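Local structure of hypothetical conserved protein (Geobacillus kaustophilus, 2PCS) at residues A[43-48]-A[62-67]. The protein is of unknown function but belongs to the CoxG family of the Bet v 1-like clan and probably binds a small ligand. Residues are numbered along the deposited sequence; the frame is centred on the assembly and turned at random.
Sequences EDKYKA and DAIIEV
Tyr46 and Ile65 face each other as a hydrogen-bonded antiparallel pair: Tyr46 N donates to Ile65 O over 2.8 Å, and Ile65 N returns a bond to Tyr46 O at 3.0 Å. Ala48 and Ala63 repeat the exchange two residues further on, Ala48 N reaching Ala63 O almost straight, with 176° at the hydrogen. Just before strand 45-52 begins, Asp44 O accepts from Val67 N in a more bent bond. Asp44 has positive phi (61°), a backbone shape that asparagine, aspartate and glycine tolerate better than most residues, as suits the turn from strand 35-42.

The intervening pairs, Lys45 with Glu66 and Lys47 with Ile64, are non-hydrogen-bonded and turn their side chains to the other face. There Lys45 lays its aliphatic chain across Ile64, CE lying 3.8 Å from CG2, while Lys47 CD approaches Ile64 CD1 on the other branch; long lysine methylenes thus shield an isoleucine on a partly exposed surface. The ammonium of Lys45 stays beyond salt-bridge range of Glu66, NZ to OE2 being 4.6 Å, so any attraction is probably modest.

On the face of Tyr46 and Ala48, the two small alanine methyls meet directly, Ala48 CB lying 4.2 Å from Ala63 CB, and beside them Ile65 CD1 reaches Ala48 CB at 3.9 Å. The extended second torsion of Ile65 carries CD1 out to that methyl. Tyr46 keeps its ring beside its own backbone N (chi1 -50°), which brings Ile65 O to the ring edge, in plane near CD1; Leu38 and Leu40 also touch this tyrosine. Ile65 lies close to a bound ligand of unknown identity. Strands 45-52 and 59-71 form a beta hairpin within the antiparallel sheet that, as in other Bet v 1-like proteins, curves around a long C-terminal helix.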
# COMPACT_ATOMS: atom_id res chain seq x y z
N GLU A 43 18.37 -0.53 3.55
CA GLU A 43 17.83 0.21 4.68
C GLU A 43 16.44 0.75 4.31
O GLU A 43 16.30 1.64 3.43
CB GLU A 43 18.76 1.33 5.17
CG GLU A 43 18.20 2.04 6.41
CD GLU A 43 18.93 3.33 6.81
OE1 GLU A 43 19.99 3.70 6.21
OE2 GLU A 43 18.41 3.98 7.76
N ASP A 44 15.43 0.21 5.00
CA ASP A 44 14.03 0.59 4.78
C ASP A 44 13.59 0.28 3.32
O ASP A 44 12.82 1.03 2.72
CB ASP A 44 13.84 2.06 5.19
CG ASP A 44 14.15 2.28 6.71
OD1 ASP A 44 13.71 1.44 7.54
OD2 ASP A 44 14.79 3.30 7.07
N LYS A 45 14.15 -0.81 2.77
CA LYS A 45 14.04 -1.17 1.35
C LYS A 45 13.81 -2.67 1.25
O LYS A 45 14.64 -3.45 1.73
CB LYS A 45 15.30 -0.80 0.60
CG LYS A 45 15.20 -0.87 -0.89
CD LYS A 45 16.51 -0.38 -1.47
CE LYS A 45 16.53 -0.20 -2.96
NZ LYS A 45 17.23 1.08 -3.32
N TYR A 46 12.68 -3.05 0.66
CA TYR A 46 12.31 -4.45 0.53
C TYR A 46 12.10 -4.83 -0.93
O TYR A 46 11.92 -3.96 -1.80
CB TYR A 46 11.05 -4.77 1.33
CG TYR A 46 11.15 -4.28 2.73
CD1 TYR A 46 11.11 -2.91 3.00
CD2 TYR A 46 11.33 -5.17 3.79
CE1 TYR A 46 11.27 -2.42 4.27
CE2 TYR A 46 11.47 -4.69 5.09
CZ TYR A 46 11.44 -3.30 5.32
OH TYR A 46 11.57 -2.77 6.60
N LYS A 47 12.14 -6.14 -1.15
CA LYS A 47 11.86 -6.75 -2.41
C LYS A 47 10.64 -7.62 -2.14
O LYS A 47 10.62 -8.47 -1.23
CB LYS A 47 13.04 -7.58 -2.92
CG LYS A 47 12.84 -8.22 -4.33
CD LYS A 47 14.15 -8.30 -5.07
CE LYS A 47 14.26 -9.53 -5.99
NZ LYS A 47 14.41 -9.17 -7.45
N ALA A 48 9.60 -7.35 -2.90
CA ALA A 48 8.39 -8.09 -2.77
C ALA A 48 8.20 -8.97 -4.03
O ALA A 48 8.42 -8.52 -5.16
CB ALA A 48 7.23 -7.14 -2.56
N ASP A 62 7.73 -8.33 -9.63
CA ASP A 62 8.69 -8.01 -8.57
C ASP A 62 8.63 -6.52 -8.30
O ASP A 62 8.50 -5.73 -9.24
CB ASP A 62 10.11 -8.44 -8.94
CG ASP A 62 10.24 -9.96 -8.98
OD1 ASP A 62 10.63 -10.52 -10.02
OD2 ASP A 62 9.89 -10.63 -7.98
N ALA A 63 8.69 -6.15 -7.02
CA ALA A 63 8.51 -4.77 -6.62
C ALA A 63 9.61 -4.42 -5.67
O ALA A 63 9.88 -5.19 -4.78
CB ALA A 63 7.13 -4.59 -5.89
N ILE A 64 10.23 -3.27 -5.89
CA ILE A 64 11.07 -2.65 -4.87
C ILE A 64 10.23 -1.62 -4.09
O ILE A 64 9.64 -0.71 -4.68
CB ILE A 64 12.38 -1.97 -5.43
CG1 ILE A 64 13.23 -2.92 -6.32
CG2 ILE A 64 13.22 -1.45 -4.29
CD1 ILE A 64 13.48 -4.30 -5.74
N ILE A 65 10.19 -1.77 -2.78
CA ILE A 65 9.43 -0.86 -1.92
C ILE A 65 10.40 -0.24 -0.94
O ILE A 65 10.96 -0.97 -0.12
CB ILE A 65 8.34 -1.64 -1.10
CG1 ILE A 65 7.48 -2.48 -2.04
CG2 ILE A 65 7.48 -0.68 -0.27
CD1 ILE A 65 6.59 -3.46 -1.29
N GLU A 66 10.60 1.09 -1.06
CA GLU A 66 11.39 1.88 -0.11
C GLU A 66 10.54 2.81 0.79
O GLU A 66 9.81 3.64 0.30
CB GLU A 66 12.47 2.71 -0.81
CG GLU A 66 13.54 3.18 0.21
CD GLU A 66 14.60 4.11 -0.37
OE1 GLU A 66 15.50 4.60 0.41
OE2 GLU A 66 14.53 4.37 -1.60
N VAL A 67 10.66 2.62 2.11
CA VAL A 67 10.07 3.53 3.11
C VAL A 67 11.03 4.71 3.40
O VAL A 67 12.12 4.50 3.87
CB VAL A 67 9.70 2.76 4.41
CG1 VAL A 67 8.73 3.54 5.26
CG2 VAL A 67 9.07 1.40 4.07